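Local coordinates for attaching and effacing protein, pathogenesis factor (Escherichia coli, PDB 4E9L) that is an adhesin of the intimin/invasin family that probably attaches the bacterium to host cells, seen here as a run of immunoglobulin-like domains, at residues V206-S211 with D322-P327; G292-A297 with Q384-Q389; A297-V302 with F318-A323; P327-K332 with K357-Y362; D334-S339 with P349-W354. All blocks are in the same frame, centred on the assembly; numbering follows the deposited sequence.

Contact 1: residues V206-S211 with D322-P327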
# COMPACT_ATOMS: atom_id res chain seq x y z
N VAL A 206 8.70 -0.99 11.64
CA VAL A 206 8.06 -2.31 11.70
C VAL A 206 8.91 -3.22 12.58
O VAL A 206 10.14 -3.22 12.45
CB VAL A 206 7.79 -2.92 10.29
CG1 VAL A 206 7.18 -4.32 10.37
CG2 VAL A 206 6.91 -1.99 9.44
N LYS A 207 8.28 -3.96 13.49
CA LYS A 207 8.98 -4.90 14.36
C LYS A 207 9.44 -6.12 13.56
O LYS A 207 8.70 -6.60 12.69
CB LYS A 207 8.11 -5.31 15.55
CG LYS A 207 7.82 -4.17 16.51
CD LYS A 207 7.22 -4.73 17.79
CE LYS A 207 7.07 -3.67 18.86
NZ LYS A 207 5.85 -2.84 18.66
N ALA A 208 10.67 -6.61 13.85
CA ALA A 208 11.27 -7.77 13.18
C ALA A 208 10.31 -8.96 13.23
O ALA A 208 9.80 -9.30 14.28
CB ALA A 208 12.60 -8.14 13.86
N GLY A 209 10.04 -9.55 12.07
CA GLY A 209 9.11 -10.67 11.93
C GLY A 209 7.70 -10.23 11.58
O GLY A 209 6.88 -11.06 11.18
N GLU A 210 7.37 -8.94 11.74
CA GLU A 210 6.02 -8.42 11.47
C GLU A 210 5.95 -7.83 10.07
O GLU A 210 6.98 -7.68 9.38
CB GLU A 210 5.56 -7.39 12.54
CG GLU A 210 5.65 -7.87 14.00
CD GLU A 210 4.89 -9.13 14.35
OE1 GLU A 210 3.83 -9.39 13.74
OE2 GLU A 210 5.37 -9.88 15.24
N SER A 211 4.75 -7.50 9.65
CA SER A 211 4.55 -7.02 8.30
C SER A 211 3.81 -5.70 8.27
O SER A 211 3.24 -5.28 9.28
CB SER A 211 3.77 -8.08 7.52
OG SER A 211 2.47 -8.22 8.09
N ASP A 322 14.52 -9.66 21.54
CA ASP A 322 13.44 -10.25 20.73
C ASP A 322 13.78 -11.74 20.46
O ASP A 322 14.78 -12.25 21.00
CB ASP A 322 13.16 -9.42 19.46
CG ASP A 322 14.20 -9.48 18.34
OD1 ASP A 322 15.18 -10.24 18.46
OD2 ASP A 322 14.01 -8.77 17.33
N ALA A 323 12.96 -12.44 19.65
CA ALA A 323 13.15 -13.86 19.34
C ALA A 323 14.41 -14.17 18.54
O ALA A 323 14.85 -15.33 18.50
CB ALA A 323 11.91 -14.41 18.61
N TYR A 324 15.03 -13.14 17.96
CA TYR A 324 16.24 -13.24 17.16
C TYR A 324 17.50 -12.81 17.90
O TYR A 324 18.59 -12.90 17.33
CB TYR A 324 16.11 -12.37 15.89
CG TYR A 324 14.83 -12.62 15.13
CD1 TYR A 324 14.71 -13.71 14.26
CD2 TYR A 324 13.75 -11.76 15.25
CE1 TYR A 324 13.54 -13.92 13.52
CE2 TYR A 324 12.57 -11.97 14.54
CZ TYR A 324 12.48 -13.04 13.66
OH TYR A 324 11.31 -13.25 12.95
N GLY A 325 17.35 -12.33 19.13
CA GLY A 325 18.46 -11.84 19.94
C GLY A 325 18.70 -10.35 19.77
O GLY A 325 19.68 -9.83 20.31
N ASN A 326 17.82 -9.63 19.00
CA ASN A 326 18.01 -8.18 18.83
C ASN A 326 17.68 -7.47 20.15
O ASN A 326 16.63 -7.75 20.74
CB ASN A 326 17.11 -7.60 17.73
CG ASN A 326 17.43 -8.14 16.37
OD1 ASN A 326 18.57 -8.06 15.88
ND2 ASN A 326 16.43 -8.70 15.71
N PRO A 327 18.50 -6.48 20.57
CA PRO A 327 18.15 -5.71 21.78
C PRO A 327 16.87 -4.89 21.57
O PRO A 327 16.68 -4.28 20.51
CB PRO A 327 19.37 -4.83 22.02
CG PRO A 327 20.09 -4.76 20.73
CD PRO A 327 19.75 -6.00 19.94
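A208 and Y324 meet where two successive immunoglobulin-like domains of the invasin type abut, turn against turn. K207 to E210 form a type II beta turn; D322 to G325 form a type I turn, to which D322 OD1 adds an Asx turn by accepting from N of Y324. The tight part is centred on the methyl of A208. Its CB lies 3.8 Å from D322 OD2 and 3.9 Å from Y324 CE2, while O of A208 comes to the edge of the tyrosine ring, near its plane. Further out the contact slackens: the exposed ring reaches past the turn until Y324 OH is 3.5 Å from G209 CA, and no hydrogen bond crosses between the two segments. D322 is much more firmly placed. Its CG sits between backbone N and carbonyl carbon (chi1 72°), which turns the carboxylate into its own loop. OD2 takes the amide of N326 on its syn lone pair, and it also accepts from N of G292, in the link between the domains. The other oxygen, D322 OD1, is gripped from opposite faces of the carboxylate plane, by N of Y324 at 2.9 Å and by N of N326 at 2.8 Å.

Contact 2: residues G292-A297 with Q384-Q389; sequences GEMSSA and QNAVAQ
M294 and A386 make the apolar half of this contact. The methionine starts with CG between backbone N and carbonyl carbon (chi1 80°) and bends again at its next two bonds, which curls the thioether back over the turn that follows strand 384-385. Its methyl CE ends 3.7 Å from A386 CB and only 3.2 Å from A386 O. F318, on strand 313-319, touches M294, A386 and V387, so this end of the contact faces the domain interior.

The polar half is all backbone and weak. CA of S296 points its hydrogen at O of A386, 3.5 Å away with 154° at the hydrogen. The favour is returned one residue along, where CA of V387 lies 3.6 Å from S296 O at 145°. A386 O is buried with no hydrogen-bonding partner in the model, so the CA-H of S296 and the methyl of M294 are what it meets here.

Plain van der Waals fit accounts for the rest. S296 CB rests on the backbone of A386 and V387, 3.6 Å from V387 C, and A297 edges against A388 at the exposed rim. N385 turns away from the contact, its OD1 accepting from NE of R380.

Taken together, the entry to the domain, before strand 300-303, is tucked against the turn between strands 384-385 and 391-395, at the flank of the beta sandwich near its interdomain end, as in the immunoglobulin-like domains of invasin and intimin.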
# COMPACT_ATOMS: atom_id res chain seq x y z
N GLY A 292 11.93 -7.10 17.19
CA GLY A 292 10.64 -7.79 17.24
C GLY A 292 10.01 -7.70 18.63
O GLY A 292 10.56 -7.07 19.55
N GLU A 293 8.84 -8.33 18.77
CA GLU A 293 8.12 -8.44 20.05
C GLU A 293 9.12 -9.04 21.06
O GLU A 293 9.88 -9.95 20.70
CB GLU A 293 6.95 -9.45 19.87
CG GLU A 293 5.98 -9.54 21.04
CD GLU A 293 4.72 -10.36 20.83
OE1 GLU A 293 4.63 -11.08 19.80
OE2 GLU A 293 3.82 -10.29 21.69
N MET A 294 9.12 -8.54 22.30
CA MET A 294 10.06 -9.09 23.27
C MET A 294 9.88 -10.60 23.52
O MET A 294 8.77 -11.13 23.43
CB MET A 294 10.14 -8.25 24.56
CG MET A 294 9.03 -8.49 25.53
SD MET A 294 9.49 -9.71 26.80
CE MET A 294 10.98 -8.98 27.43
N SER A 295 10.99 -11.27 23.73
CA SER A 295 11.03 -12.69 24.00
C SER A 295 11.44 -12.85 25.47
O SER A 295 12.54 -12.43 25.87
CB SER A 295 12.01 -13.39 23.06
OG SER A 295 12.48 -14.62 23.59
N SER A 296 10.55 -13.41 26.28
CA SER A 296 10.86 -13.60 27.69
C SER A 296 12.00 -14.62 27.85
O SER A 296 12.86 -14.41 28.69
CB SER A 296 9.62 -14.00 28.47
OG SER A 296 9.12 -15.21 27.94
N ALA A 297 12.08 -15.62 26.95
CA ALA A 297 13.15 -16.62 26.95
C ALA A 297 14.56 -16.03 26.71
O ALA A 297 15.54 -16.53 27.28
CB ALA A 297 12.86 -17.69 25.89
N GLN A 384 2.92 -7.91 29.95
CA GLN A 384 3.30 -9.33 29.88
C GLN A 384 4.54 -9.63 30.73
O GLN A 384 5.42 -8.77 30.83
CB GLN A 384 3.61 -9.72 28.41
CG GLN A 384 2.45 -9.56 27.42
CD GLN A 384 1.35 -10.57 27.65
OE1 GLN A 384 0.27 -10.24 28.15
NE2 GLN A 384 1.60 -11.83 27.30
N ASN A 385 4.67 -10.90 31.22
CA ASN A 385 5.87 -11.35 31.93
C ASN A 385 7.04 -11.19 30.98
O ASN A 385 6.95 -11.59 29.82
CB ASN A 385 5.75 -12.80 32.38
CG ASN A 385 4.80 -13.01 33.53
OD1 ASN A 385 4.20 -12.08 34.07
ND2 ASN A 385 4.63 -14.25 33.91
N ALA A 386 8.10 -10.53 31.44
CA ALA A 386 9.22 -10.19 30.58
C ALA A 386 10.44 -11.13 30.67
O ALA A 386 11.38 -10.99 29.89
CB ALA A 386 9.62 -8.74 30.84
N VAL A 387 10.43 -12.09 31.62
CA VAL A 387 11.48 -13.11 31.73
C VAL A 387 10.82 -14.48 31.87
O VAL A 387 9.65 -14.55 32.23
CB VAL A 387 12.56 -12.87 32.82
CG1 VAL A 387 13.40 -11.62 32.50
CG2 VAL A 387 11.93 -12.80 34.21
N ALA A 388 11.56 -15.56 31.57
CA ALA A 388 11.01 -16.92 31.67
C ALA A 388 10.68 -17.29 33.14
O ALA A 388 9.61 -17.84 33.43
CB ALA A 388 11.99 -17.94 31.09
N GLN A 389 11.61 -16.98 34.05
CA GLN A 389 11.47 -17.29 35.48
C GLN A 389 11.78 -16.03 36.29
O GLN A 389 12.69 -15.29 35.93
CB GLN A 389 12.41 -18.45 35.89
CG GLN A 389 11.97 -19.83 35.34
CD GLN A 389 10.57 -20.23 35.75
OE1 GLN A 389 9.78 -20.76 34.96
NE2 GLN A 389 10.21 -19.95 36.98

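Contact 3: residues A297-V302 with F318-A323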
# COMPACT_ATOMS: atom_id res chain seq x y z
N ALA A 297 12.08 -15.62 26.95
CA ALA A 297 13.15 -16.62 26.95
C ALA A 297 14.56 -16.03 26.71
O ALA A 297 15.54 -16.53 27.28
CB ALA A 297 12.86 -17.69 25.89
N ASN A 298 14.67 -14.95 25.93
CA ASN A 298 15.95 -14.32 25.58
C ASN A 298 16.26 -13.12 26.47
O ASN A 298 17.31 -12.49 26.33
CB ASN A 298 15.93 -13.89 24.10
CG ASN A 298 15.99 -15.05 23.14
OD1 ASN A 298 16.29 -16.18 23.53
ND2 ASN A 298 15.82 -14.79 21.86
N SER A 299 15.34 -12.79 27.37
CA SER A 299 15.49 -11.62 28.23
C SER A 299 15.95 -12.04 29.62
O SER A 299 15.73 -13.20 29.99
CB SER A 299 14.19 -10.84 28.25
OG SER A 299 13.94 -10.31 26.96
N THR A 300 16.66 -11.15 30.35
CA THR A 300 17.19 -11.48 31.69
C THR A 300 16.98 -10.35 32.69
O THR A 300 17.00 -9.19 32.33
CB THR A 300 18.71 -11.83 31.63
OG1 THR A 300 19.47 -10.70 31.18
CG2 THR A 300 19.03 -13.05 30.77
N LEU A 301 16.86 -10.71 33.98
CA LEU A 301 16.76 -9.77 35.07
C LEU A 301 17.72 -10.22 36.16
O LEU A 301 17.64 -11.37 36.59
CB LEU A 301 15.32 -9.70 35.64
CG LEU A 301 15.14 -8.70 36.82
CD1 LEU A 301 15.36 -7.23 36.35
CD2 LEU A 301 13.79 -8.85 37.47
N VAL A 302 18.63 -9.34 36.58
CA VAL A 302 19.59 -9.61 37.68
C VAL A 302 19.51 -8.44 38.68
O VAL A 302 19.06 -7.36 38.30
CB VAL A 302 21.06 -9.82 37.18
CG1 VAL A 302 21.16 -11.02 36.23
CG2 VAL A 302 21.62 -8.57 36.51
N PHE A 318 17.76 -5.09 33.74
CA PHE A 318 16.86 -5.81 32.87
C PHE A 318 17.34 -5.70 31.42
O PHE A 318 17.43 -4.60 30.90
CB PHE A 318 15.41 -5.33 33.07
CG PHE A 318 14.42 -5.91 32.10
CD1 PHE A 318 14.21 -7.29 32.03
CD2 PHE A 318 13.72 -5.10 31.22
CE1 PHE A 318 13.31 -7.84 31.11
CE2 PHE A 318 12.83 -5.65 30.28
CZ PHE A 318 12.64 -7.02 30.23
N THR A 319 17.70 -6.87 30.80
CA THR A 319 18.19 -6.93 29.42
C THR A 319 17.08 -7.50 28.59
O THR A 319 16.64 -8.62 28.84
CB THR A 319 19.49 -7.75 29.32
OG1 THR A 319 20.48 -7.09 30.09
CG2 THR A 319 19.98 -7.93 27.87
N MET A 320 16.61 -6.73 27.64
CA MET A 320 15.48 -7.16 26.84
C MET A 320 15.87 -7.46 25.39
O MET A 320 16.46 -6.62 24.71
CB MET A 320 14.37 -6.10 26.95
CG MET A 320 13.20 -6.35 26.07
SD MET A 320 11.69 -5.54 26.64
CE MET A 320 12.14 -3.84 26.61
N LYS A 321 15.54 -8.67 24.94
CA LYS A 321 15.79 -9.08 23.56
C LYS A 321 14.53 -9.64 22.88
O LYS A 321 13.62 -10.11 23.58
CB LYS A 321 16.91 -10.12 23.52
CG LYS A 321 18.30 -9.55 23.79
CD LYS A 321 19.37 -10.63 23.62
CE LYS A 321 20.72 -10.18 24.13
NZ LYS A 321 20.82 -10.32 25.60
N ASP A 322 14.52 -9.66 21.54
CA ASP A 322 13.44 -10.25 20.73
C ASP A 322 13.78 -11.74 20.46
O ASP A 322 14.78 -12.25 21.00
CB ASP A 322 13.16 -9.42 19.46
CG ASP A 322 14.20 -9.48 18.34
OD1 ASP A 322 15.18 -10.24 18.46
OD2 ASP A 322 14.01 -8.77 17.33
N ALA A 323 12.96 -12.44 19.65
CA ALA A 323 13.15 -13.86 19.34
C ALA A 323 14.41 -14.17 18.54
O ALA A 323 14.85 -15.33 18.50
CB ALA A 323 11.91 -14.41 18.61
O HOH W 1 19.23 -11.39 27.73
O HOH W 2 20.05 -8.18 32.78
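L301 lays its CD1 over F318 CB at 3.8 Å, the two side chains crossing at about a right angle on the inward face of the sheet. With CG anti to the backbone N (chi1 174°), F318 brings its ring beneath the neighbouring strand, and L301 continues on to V377 and P379 of the opposing sheet. This is the antiparallel hairpin of strands 300-303 and 313-319, with L301 and F318 a non-hydrogen-bonded pair. T300 and T319 are the hydrogen-bonded pair: N of T300 to O of T319 and N of T319 to O of T300 are each 2.9 Å. On the outward face the two threonines lie side by side, pointing the same way. T300 OG1 rests 3.5 Å from T319 CB, and one water joins both hydroxyls.

On the N-terminal side of T300, side chains join the pairing. S299 OG accepts from N of K321 at 3.1 Å while bonding to O of S295. N298 then sends ND2 to O of D322, 2.9 Å and nearly straight (168°), with the acceptor close to the plane of the amide. A second water donates to N298 O at 2.6 Å and accepts from K321 NZ, closing a bridge around the lysine chain, whose CB packs on N298 CB.

The pairing of the two segments thus runs on past the T300-T319 pair: serine and asparagine side chains stand in for peptide groups, and water ties the outer face while that of L301 and F318 stays apolar.

Contact 4: residues P327-K332 with K357-Y362; sequences PVTGLK and KGNGVY
Y362 OH is the hub, bonded twice to the loop 327-332. It donates to V328 O at 2.7 Å and accepts from L331 N at 3.0 Å, nearly straight at 162°. V328 O lies at the edge of the ring, in its plane, so the phenol enters the loop end-on between these two backbone groups. CG of Y362 is anti to its carbonyl carbon (chi1 -53°), which aims the ring across at the loop. L331 O approaches the ring obliquely, 3.2 Å from Y362 CE2, and K332 CD comes to its edge. Beside the phenol, G360 CA makes a CA-H...O contact of 3.3 Å with V328 O.

G360 belongs to the type II turn from G358 to V361 that closes the hairpin of strands 350-358 and 361-367 in this immunoglobulin-like domain, with a classic beta bulge at K357 and G358 opposite V361. At the rim of the turn, N359 OD1 sits between P327 and T329, 3.6 Å from P327 CG and equally far from T329 CB.

Outside this layer, the carboxylate of E356 spans loop and turn: OE2 bonds to T329 OG1 and to N of G360, and OE1 to N of G330. K332 NZ is tied to O of W354.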
# COMPACT_ATOMS: atom_id res chain seq x y z
N PRO A 327 18.50 -6.48 20.57
CA PRO A 327 18.15 -5.71 21.78
C PRO A 327 16.87 -4.89 21.57
O PRO A 327 16.68 -4.28 20.51
CB PRO A 327 19.37 -4.83 22.02
CG PRO A 327 20.09 -4.76 20.73
CD PRO A 327 19.75 -6.00 19.94
N VAL A 328 15.94 -4.95 22.54
CA VAL A 328 14.69 -4.21 22.45
C VAL A 328 14.89 -2.83 23.09
O VAL A 328 14.94 -2.69 24.32
CB VAL A 328 13.45 -4.98 22.98
CG1 VAL A 328 12.19 -4.11 22.89
CG2 VAL A 328 13.26 -6.29 22.22
N THR A 329 15.07 -1.82 22.24
CA THR A 329 15.38 -0.45 22.66
C THR A 329 14.15 0.49 22.61
O THR A 329 13.23 0.24 21.85
CB THR A 329 16.61 0.06 21.85
OG1 THR A 329 17.17 1.21 22.46
CG2 THR A 329 16.29 0.34 20.38
N GLY A 330 14.18 1.55 23.42
CA GLY A 330 13.15 2.58 23.49
C GLY A 330 11.81 2.13 24.01
O GLY A 330 10.78 2.77 23.74
N LEU A 331 11.80 1.05 24.81
CA LEU A 331 10.57 0.49 25.33
C LEU A 331 10.64 0.32 26.84
O LEU A 331 11.22 -0.66 27.36
CB LEU A 331 10.25 -0.83 24.60
CG LEU A 331 9.05 -1.64 25.07
CD1 LEU A 331 7.74 -0.88 24.87
CD2 LEU A 331 9.02 -3.00 24.38
N LYS A 332 10.07 1.31 27.54
CA LYS A 332 10.03 1.33 28.99
C LYS A 332 9.16 0.24 29.66
O LYS A 332 7.93 0.20 29.49
CB LYS A 332 9.71 2.74 29.54
CG LYS A 332 10.69 3.19 30.63
CD LYS A 332 12.11 3.48 30.12
CE LYS A 332 12.30 4.90 29.64
NZ LYS A 332 12.19 5.89 30.75
N LYS A 357 20.02 2.51 29.99
CA LYS A 357 21.42 2.92 30.12
C LYS A 357 22.36 2.24 29.10
O LYS A 357 23.51 2.68 28.90
CB LYS A 357 21.90 2.67 31.56
CG LYS A 357 21.16 3.51 32.61
CD LYS A 357 22.10 3.92 33.74
CE LYS A 357 21.40 4.35 35.02
NZ LYS A 357 20.76 5.69 34.89
N GLY A 358 21.87 1.17 28.50
CA GLY A 358 22.56 0.46 27.43
C GLY A 358 21.54 0.07 26.38
O GLY A 358 20.34 0.17 26.63
N ASN A 359 22.00 -0.38 25.22
CA ASN A 359 21.13 -0.81 24.13
C ASN A 359 20.29 -2.05 24.57
O ASN A 359 20.83 -3.15 24.74
CB ASN A 359 21.99 -1.14 22.91
CG ASN A 359 21.21 -1.20 21.62
OD1 ASN A 359 19.98 -1.24 21.60
ND2 ASN A 359 21.91 -1.23 20.52
N GLY A 360 19.02 -1.80 24.85
CA GLY A 360 18.10 -2.81 25.40
C GLY A 360 18.36 -3.16 26.86
O GLY A 360 17.92 -4.20 27.34
N VAL A 361 19.09 -2.29 27.59
CA VAL A 361 19.42 -2.55 29.01
C VAL A 361 18.76 -1.50 29.87
O VAL A 361 19.06 -0.32 29.72
CB VAL A 361 20.95 -2.63 29.26
CG1 VAL A 361 21.24 -2.80 30.77
CG2 VAL A 361 21.59 -3.75 28.44
N TYR A 362 17.84 -1.93 30.75
CA TYR A 362 17.07 -1.02 31.60
C TYR A 362 17.44 -1.22 33.06
O TYR A 362 17.55 -2.36 33.54
CB TYR A 362 15.55 -1.17 31.36
CG TYR A 362 15.16 -1.05 29.88
CD1 TYR A 362 15.31 -2.12 29.00
CD2 TYR A 362 14.61 0.13 29.38
CE1 TYR A 362 14.97 -2.00 27.65
CE2 TYR A 362 14.26 0.26 28.04
CZ TYR A 362 14.44 -0.81 27.17
OH TYR A 362 14.08 -0.67 25.84

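Contact 5: residues D334-S339 with P349-W354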
# COMPACT_ATOMS: atom_id res chain seq x y z
N ASP A 334 7.08 -1.86 32.66
CA ASP A 334 6.08 -1.49 33.65
C ASP A 334 6.69 -1.77 35.05
O ASP A 334 7.84 -2.23 35.15
CB ASP A 334 4.81 -2.38 33.49
CG ASP A 334 4.20 -2.44 32.09
OD1 ASP A 334 4.16 -1.40 31.42
OD2 ASP A 334 3.70 -3.53 31.70
N ALA A 335 5.91 -1.53 36.11
CA ALA A 335 6.31 -1.86 37.47
C ALA A 335 6.40 -3.39 37.54
O ALA A 335 5.57 -4.07 36.93
CB ALA A 335 5.27 -1.35 38.46
N PRO A 336 7.43 -3.97 38.20
CA PRO A 336 7.47 -5.44 38.33
C PRO A 336 6.36 -5.94 39.27
O PRO A 336 5.76 -5.15 40.00
CB PRO A 336 8.85 -5.73 38.95
CG PRO A 336 9.52 -4.41 39.12
CD PRO A 336 8.49 -3.33 39.00
N VAL A 337 6.07 -7.23 39.23
CA VAL A 337 5.08 -7.90 40.08
C VAL A 337 5.88 -8.67 41.17
O VAL A 337 6.87 -9.33 40.86
CB VAL A 337 4.19 -8.84 39.22
CG1 VAL A 337 3.43 -9.83 40.09
CG2 VAL A 337 3.22 -8.03 38.34
N PHE A 338 5.48 -8.52 42.43
CA PHE A 338 6.15 -9.15 43.59
C PHE A 338 5.29 -10.19 44.25
O PHE A 338 4.10 -9.95 44.48
CB PHE A 338 6.54 -8.07 44.64
CG PHE A 338 7.39 -6.96 44.06
CD1 PHE A 338 6.83 -5.72 43.74
CD2 PHE A 338 8.75 -7.14 43.83
CE1 PHE A 338 7.62 -4.68 43.22
CE2 PHE A 338 9.53 -6.11 43.31
CZ PHE A 338 8.96 -4.89 42.99
N SER A 339 5.88 -11.34 44.62
CA SER A 339 5.21 -12.41 45.37
C SER A 339 6.21 -13.05 46.35
O SER A 339 7.40 -12.73 46.30
CB SER A 339 4.59 -13.44 44.43
OG SER A 339 5.58 -14.11 43.67
N PRO A 349 7.71 -4.18 48.67
CA PRO A 349 8.86 -3.71 47.87
C PRO A 349 8.37 -2.82 46.72
O PRO A 349 7.24 -2.99 46.25
CB PRO A 349 9.46 -5.01 47.30
CG PRO A 349 8.90 -6.12 48.14
CD PRO A 349 7.53 -5.65 48.54
N SER A 350 9.22 -1.90 46.25
CA SER A 350 8.81 -0.98 45.18
C SER A 350 10.00 -0.73 44.26
O SER A 350 11.09 -0.48 44.77
CB SER A 350 8.39 0.35 45.82
OG SER A 350 8.02 1.33 44.87
N ALA A 351 9.79 -0.74 42.94
CA ALA A 351 10.87 -0.41 42.01
C ALA A 351 10.63 1.00 41.50
O ALA A 351 9.49 1.39 41.28
CB ALA A 351 10.92 -1.40 40.84
N GLY A 352 11.70 1.78 41.37
CA GLY A 352 11.61 3.14 40.85
C GLY A 352 11.52 3.13 39.33
O GLY A 352 11.41 2.06 38.72
N ASN A 353 11.60 4.32 38.71
CA ASN A 353 11.59 4.45 37.24
C ASN A 353 12.71 3.68 36.55
O ASN A 353 13.81 3.57 37.09
CB ASN A 353 11.67 5.92 36.83
CG ASN A 353 10.46 6.74 37.21
OD1 ASN A 353 9.30 6.35 37.02
ND2 ASN A 353 10.71 7.93 37.69
N TRP A 354 12.42 3.12 35.38
CA TRP A 354 13.42 2.43 34.58
C TRP A 354 14.15 3.46 33.71
O TRP A 354 13.52 4.33 33.10
CB TRP A 354 12.75 1.37 33.67
CG TRP A 354 12.16 0.20 34.42
CD1 TRP A 354 10.86 0.03 34.80
CD2 TRP A 354 12.87 -0.98 34.85
NE1 TRP A 354 10.71 -1.17 35.46
CE2 TRP A 354 11.92 -1.82 35.49
CE3 TRP A 354 14.21 -1.40 34.77
CZ2 TRP A 354 12.28 -3.05 36.06
CZ3 TRP A 354 14.56 -2.62 35.32
CH2 TRP A 354 13.60 -3.44 35.94
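F338 lies flat under P349: the proline CB stands 4.1 Å from the centroid of the ring and only 9° off its normal, a clean CH-pi contact over the face. CG of F338 is anti to its carbonyl carbon (chi1 -55°), which turns the ring in toward strand 350-358; the two side chains run past each other in opposite directions. P349 O also comes close, 3.5 Å from F338 CE1.

P336, two residues earlier, faces the same way. Its pyrrolidine ring sets CD 3.6 Å from A351 CB, with CG almost as near, so the small methyl is met by one side of the ring. These residues join the two sheets of the immunoglobulin-like beta sandwich: strand 337-339 pairs with 373-381 in one, strand 350-358 with 361-367 in the other, and side chains fill the gap between them. F338 reaches on to L366 and V377, and P349 to L375.

W354 also holds CG anti to its carbonyl carbon (chi1 -69°), which swings the indole back across to the start of the first segment. NE1 donates to D334 O at 3.1 Å, but the bond is bent: the nitrogen stands above the carbonyl plane and the oxygen is tilted from that of the indole. CZ2 of the same ring meets P336 CG obliquely at 4.3 Å. D334 turns its own carboxylate the other way, where OD2 bonds to N of G383.

How the contacts relate
Contact 1 alone joins two domains; contacts 2 to 5 all lie within the last domain of this fragment. Contacts 1, 2 and 3 gather around the interdomain link, with D322 shared by contacts 1 and 3. Contact 1 puts the exposed Y324 at its rim and contact 2 has an exposed A297/A388 edge, whereas F318, Y362 and W354 are buried in contacts 3, 4 and 5. These three reach the same sheet: M320 packs its CE on Y362, and F318 CB lies against W354 CZ3. Contact 3 is strand pairing extended by side chains, contact 4 a phenol held by loop backbone, contact 5 largely apolar filling between sheets; contacts 1 and 2 meet without any clear hydrogen bond.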